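PDB 4ONQ: DNA methyltransferase, which probably methylates cytosines in DNA at carbon 5, using S-adenosyl-L-methionine as methyl donor, as a plant de novo methyltransferase of the DRM type. Local coordinates for residues A[190-195]-A[271-276]. The protein carries 5 engineered substitutions. Numbering follows the deposited sequence.
Sequences KNHTRG and RSWWEQ
The imidazole of H192 turns its CE1-ND1 edge to the five-membered ring of W273 in an offset edge-to-face pair, with ring centroids 5.2 Å apart and planes at 74°. H192 CE1 leads, 3.8 Å from W273 CD1 and equally near the CB and CG of the same tryptophan, while ND1 follows beside CD1. With CG anti to the backbone N (chi1 -174°), H192 extends from the N191-R194 type I turn across to the helix. Its far nitrogen, NE2, is hydrogen-bonded to the carbonyl O of I240, and F188 stacks on the ring, which together fix the rotation of the imidazole. Replacing H192 with an alanine would probably open a gap against the pyrrole part of W273 and leave the I240 carbonyl without this partner. Away from the ring pair, a water bridges the two segments, donating to N191 O at 3.2 Å and to Q276 OE1 at 3.1 Å. The contact is small, burying 77 Å² in all, and the H192 side chain lies about 7 Å from the bound cofactor analogue sinefungin. It joins the loop between helices 179-186 and 200-208 to the C-terminal part of helix 264-276 in the Rossmann-like methyltransferase domain, where W273 also packs on E244 and V245 of helix 242-249 and the adjacent W274 reaches strand 254-260.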
ATOM      1  N   LYS A 190       5.355   6.105 -12.920  1.00 40.91           N
ATOM      2  CA  LYS A 190       5.245   5.224 -14.069  1.00 38.69           C
ATOM      3  C   LYS A 190       6.589   4.603 -14.438  1.00 39.50           C
ATOM      4  O   LYS A 190       7.612   5.298 -14.477  1.00 31.49           O
ATOM      5  CB  LYS A 190       4.658   5.959 -15.269  1.00 39.22           C
ATOM      6  CG  LYS A 190       4.558   5.079 -16.491  1.00 43.08           C
ATOM      7  CD  LYS A 190       3.761   5.718 -17.593  1.00 46.82           C
ATOM      8  CE  LYS A 190       3.673   4.787 -18.783  1.00 55.05           C
ATOM      9  NZ  LYS A 190       2.655   5.250 -19.764  1.00 68.00           N
ATOM     10  N   ASN A 191       6.545   3.300 -14.715  1.00 33.90           N
ATOM     11  CA  ASN A 191       7.706   2.474 -15.060  1.00 33.40           C
ATOM     12  C   ASN A 191       8.531   2.076 -13.842  1.00 33.74           C
ATOM     13  O   ASN A 191       9.623   1.523 -13.972  1.00 35.48           O
ATOM     14  CB  ASN A 191       8.588   3.112 -16.147  1.00 34.03           C
ATOM     15  CG  ASN A 191       7.902   3.167 -17.505  1.00 34.59           C
ATOM     16  OD1 ASN A 191       6.939   2.444 -17.761  1.00 37.68           O
ATOM     17  ND2 ASN A 191       8.401   4.025 -18.382  1.00 41.73           N
ATOM     18  N   HIS A 192       7.986   2.345 -12.660  1.00 31.70           N
ATOM     19  CA  HIS A 192       8.626   1.990 -11.394  1.00 33.52           C
ATOM     20  C   HIS A 192       9.046   0.529 -11.363  1.00 36.00           C
ATOM     21  O   HIS A 192      10.097   0.191 -10.835  1.00 41.25           O
ATOM     22  CB  HIS A 192       7.665   2.241 -10.236  1.00 29.02           C
ATOM     23  CG  HIS A 192       8.279   2.033  -8.889  1.00 35.30           C
ATOM     24  ND1 HIS A 192       9.252   2.867  -8.378  1.00 30.70           N
ATOM     25  CD2 HIS A 192       8.055   1.092  -7.942  1.00 30.15           C
ATOM     26  CE1 HIS A 192       9.600   2.446  -7.175  1.00 33.49           C
ATOM     27  NE2 HIS A 192       8.891   1.369  -6.887  1.00 31.12           N
ATOM     28  N   THR A 193       8.212  -0.333 -11.931  1.00 29.49           N
ATOM     29  CA  THR A 193       8.456  -1.765 -11.885  1.00 35.45           C
ATOM     30  C   THR A 193       8.795  -2.333 -13.259  1.00 36.21           C
ATOM     31  O   THR A 193       8.908  -3.532 -13.414  1.00 45.72           O
ATOM     32  CB  THR A 193       7.245  -2.549 -11.287  1.00 37.15           C
ATOM     33  OG1 THR A 193       6.093  -2.403 -12.131  1.00 28.74           O
ATOM     34  CG2 THR A 193       6.914  -2.049  -9.892  1.00 28.55           C
ATOM     35  N   ARG A 194       8.971  -1.470 -14.252  1.00 35.20           N
ATOM     36  CA  ARG A 194       9.206  -1.936 -15.613  1.00 31.65           C
ATOM     37  C   ARG A 194      10.694  -2.156 -15.893  1.00 35.74           C
ATOM     38  O   ARG A 194      11.550  -1.442 -15.362  1.00 39.18           O
ATOM     39  CB  ARG A 194       8.603  -0.952 -16.621  1.00 31.73           C
ATOM     40  CG  ARG A 194       8.646  -1.447 -18.049  1.00 33.24           C
ATOM     41  CD  ARG A 194       8.063  -0.452 -19.020  1.00 32.89           C
ATOM     42  NE  ARG A 194       8.328  -0.853 -20.401  1.00 40.67           N
ATOM     43  CZ  ARG A 194       8.002  -0.132 -21.469  1.00 36.99           C
ATOM     44  NH1 ARG A 194       7.402   1.043 -21.330  1.00 37.98           N
ATOM     45  NH2 ARG A 194       8.284  -0.585 -22.680  1.00 43.58           N
ATOM     46  N   GLY A 195      10.995  -3.153 -16.721  1.00 33.73           N
ATOM     47  CA  GLY A 195      12.360  -3.439 -17.139  1.00 37.72           C
ATOM     48  C   GLY A 195      13.310  -3.921 -16.055  1.00 44.30           C
ATOM     49  O   GLY A 195      12.919  -4.105 -14.902  1.00 54.45           O
ATOM     50  N   ARG A 271      16.454   0.024  -5.723  1.00 36.81           N
ATOM     51  CA  ARG A 271      17.774   0.589  -5.999  1.00 42.10           C
ATOM     52  C   ARG A 271      17.731   1.514  -7.219  1.00 44.48           C
ATOM     53  O   ARG A 271      18.238   2.648  -7.180  1.00 48.32           O
ATOM     54  CB  ARG A 271      18.794  -0.535  -6.215  1.00 44.58           C
ATOM     55  CG  ARG A 271      20.183  -0.067  -6.654  1.00 49.02           C
ATOM     56  CD  ARG A 271      20.884   0.760  -5.575  1.00 60.69           C
ATOM     57  NE  ARG A 271      21.047   0.025  -4.319  1.00 64.86           N
ATOM     58  CZ  ARG A 271      21.579   0.537  -3.212  1.00 57.67           C
ATOM     59  NH1 ARG A 271      22.004   1.796  -3.193  1.00 57.56           N
ATOM     60  NH2 ARG A 271      21.681  -0.208  -2.119  1.00 44.14           N
ATOM     61  N   SER A 272      17.119   1.026  -8.298  1.00 40.68           N
ATOM     62  CA  SER A 272      16.941   1.837  -9.497  1.00 35.70           C
ATOM     63  C   SER A 272      16.207   3.131  -9.167  1.00 42.72           C
ATOM     64  O   SER A 272      16.628   4.206  -9.590  1.00 35.83           O
ATOM     65  CB  SER A 272      16.189   1.065 -10.577  1.00 36.49           C
ATOM     66  OG  SER A 272      17.025   0.096 -11.175  1.00 49.17           O
ATOM     67  N   TRP A 273      15.125   3.021  -8.397  1.00 36.65           N
ATOM     68  CA  TRP A 273      14.374   4.203  -7.972  1.00 33.38           C
ATOM     69  C   TRP A 273      15.234   5.167  -7.154  1.00 45.06           C
ATOM     70  O   TRP A 273      15.113   6.392  -7.268  1.00 38.90           O
ATOM     71  CB  TRP A 273      13.164   3.785  -7.140  1.00 33.14           C
ATOM     72  CG  TRP A 273      12.419   4.941  -6.562  1.00 38.53           C
ATOM     73  CD1 TRP A 273      11.481   5.703  -7.190  1.00 35.19           C
ATOM     74  CD2 TRP A 273      12.546   5.471  -5.235  1.00 34.24           C
ATOM     75  NE1 TRP A 273      11.018   6.680  -6.339  1.00 40.33           N
ATOM     76  CE2 TRP A 273      11.654   6.557  -5.132  1.00 32.23           C
ATOM     77  CE3 TRP A 273      13.326   5.135  -4.126  1.00 44.36           C
ATOM     78  CZ2 TRP A 273      11.521   7.307  -3.966  1.00 32.48           C
ATOM     79  CZ3 TRP A 273      13.190   5.881  -2.965  1.00 43.84           C
ATOM     80  CH2 TRP A 273      12.297   6.957  -2.896  1.00 38.50           C
ATOM     81  N   TRP A 274      16.077   4.616  -6.308  1.00 34.20           N
ATOM     82  CA  TRP A 274      16.890   5.384  -5.425  1.00 39.70           C
ATOM     83  C   TRP A 274      17.837   6.218  -6.196  1.00 36.26           C
ATOM     84  O   TRP A 274      18.044   7.366  -5.896  1.00 46.19           O
ATOM     85  CB  TRP A 274      17.617   4.478  -4.462  1.00 35.33           C
ATOM     86  CG  TRP A 274      18.340   5.150  -3.347  1.00 36.68           C
ATOM     87  CD1 TRP A 274      19.647   5.549  -3.306  1.00 37.50           C
ATOM     88  CD2 TRP A 274      17.826   5.493  -2.052  1.00 41.93           C
ATOM     89  NE1 TRP A 274      19.952   6.090  -2.125  1.00 37.95           N
ATOM     90  CE2 TRP A 274      18.914   6.101  -1.334  1.00 43.05           C
ATOM     91  CE3 TRP A 274      16.617   5.372  -1.441  1.00 39.91           C
ATOM     92  CZ2 TRP A 274      18.771   6.551  -0.065  1.00 39.20           C
ATOM     93  CZ3 TRP A 274      16.487   5.845  -0.168  1.00 39.85           C
ATOM     94  CH2 TRP A 274      17.542   6.412   0.507  1.00 36.39           C
ATOM     95  N   GLU A 275      18.435   5.657  -7.206  1.00 39.96           N
ATOM     96  CA  GLU A 275      19.250   6.405  -8.106  1.00 44.43           C
ATOM     97  C   GLU A 275      18.548   7.394  -8.983  1.00 45.26           C
ATOM     98  O   GLU A 275      19.013   8.466  -9.162  1.00 46.13           O
ATOM     99  CB  GLU A 275      20.077   5.474  -8.935  1.00 39.04           C
ATOM    100  CG  GLU A 275      21.012   4.724  -8.053  1.00 61.90           C
ATOM    101  CD  GLU A 275      21.711   3.590  -8.734  1.00 68.83           C
ATOM    102  OE1 GLU A 275      21.784   3.571  -9.964  1.00 81.04           O
ATOM    103  OE2 GLU A 275      22.221   2.736  -8.016  1.00 63.75           O
ATOM    104  N   GLN A 276      17.414   7.014  -9.511  1.00 43.99           N
ATOM    105  CA  GLN A 276      16.676   7.803 -10.439  1.00 45.35           C
ATOM    106  C   GLN A 276      16.163   9.064  -9.822  1.00 51.91           C
ATOM    107  O   GLN A 276      15.927  10.024 -10.483  1.00 52.69           O
ATOM    108  CB  GLN A 276      15.577   6.979 -11.062  1.00 37.89           C
ATOM    109  CG  GLN A 276      16.093   6.070 -12.152  1.00 48.08           C
ATOM    110  CD  GLN A 276      15.090   5.063 -12.669  1.00 53.73           C
ATOM    111  OE1 GLN A 276      13.918   5.308 -12.680  1.00 51.80           O
ATOM    112  NE2 GLN A 276      15.569   3.940 -13.112  1.00 50.26           N
TER
HETATM  113  O   HOH W   1      12.194   3.337 -14.367  1.00 48.51           O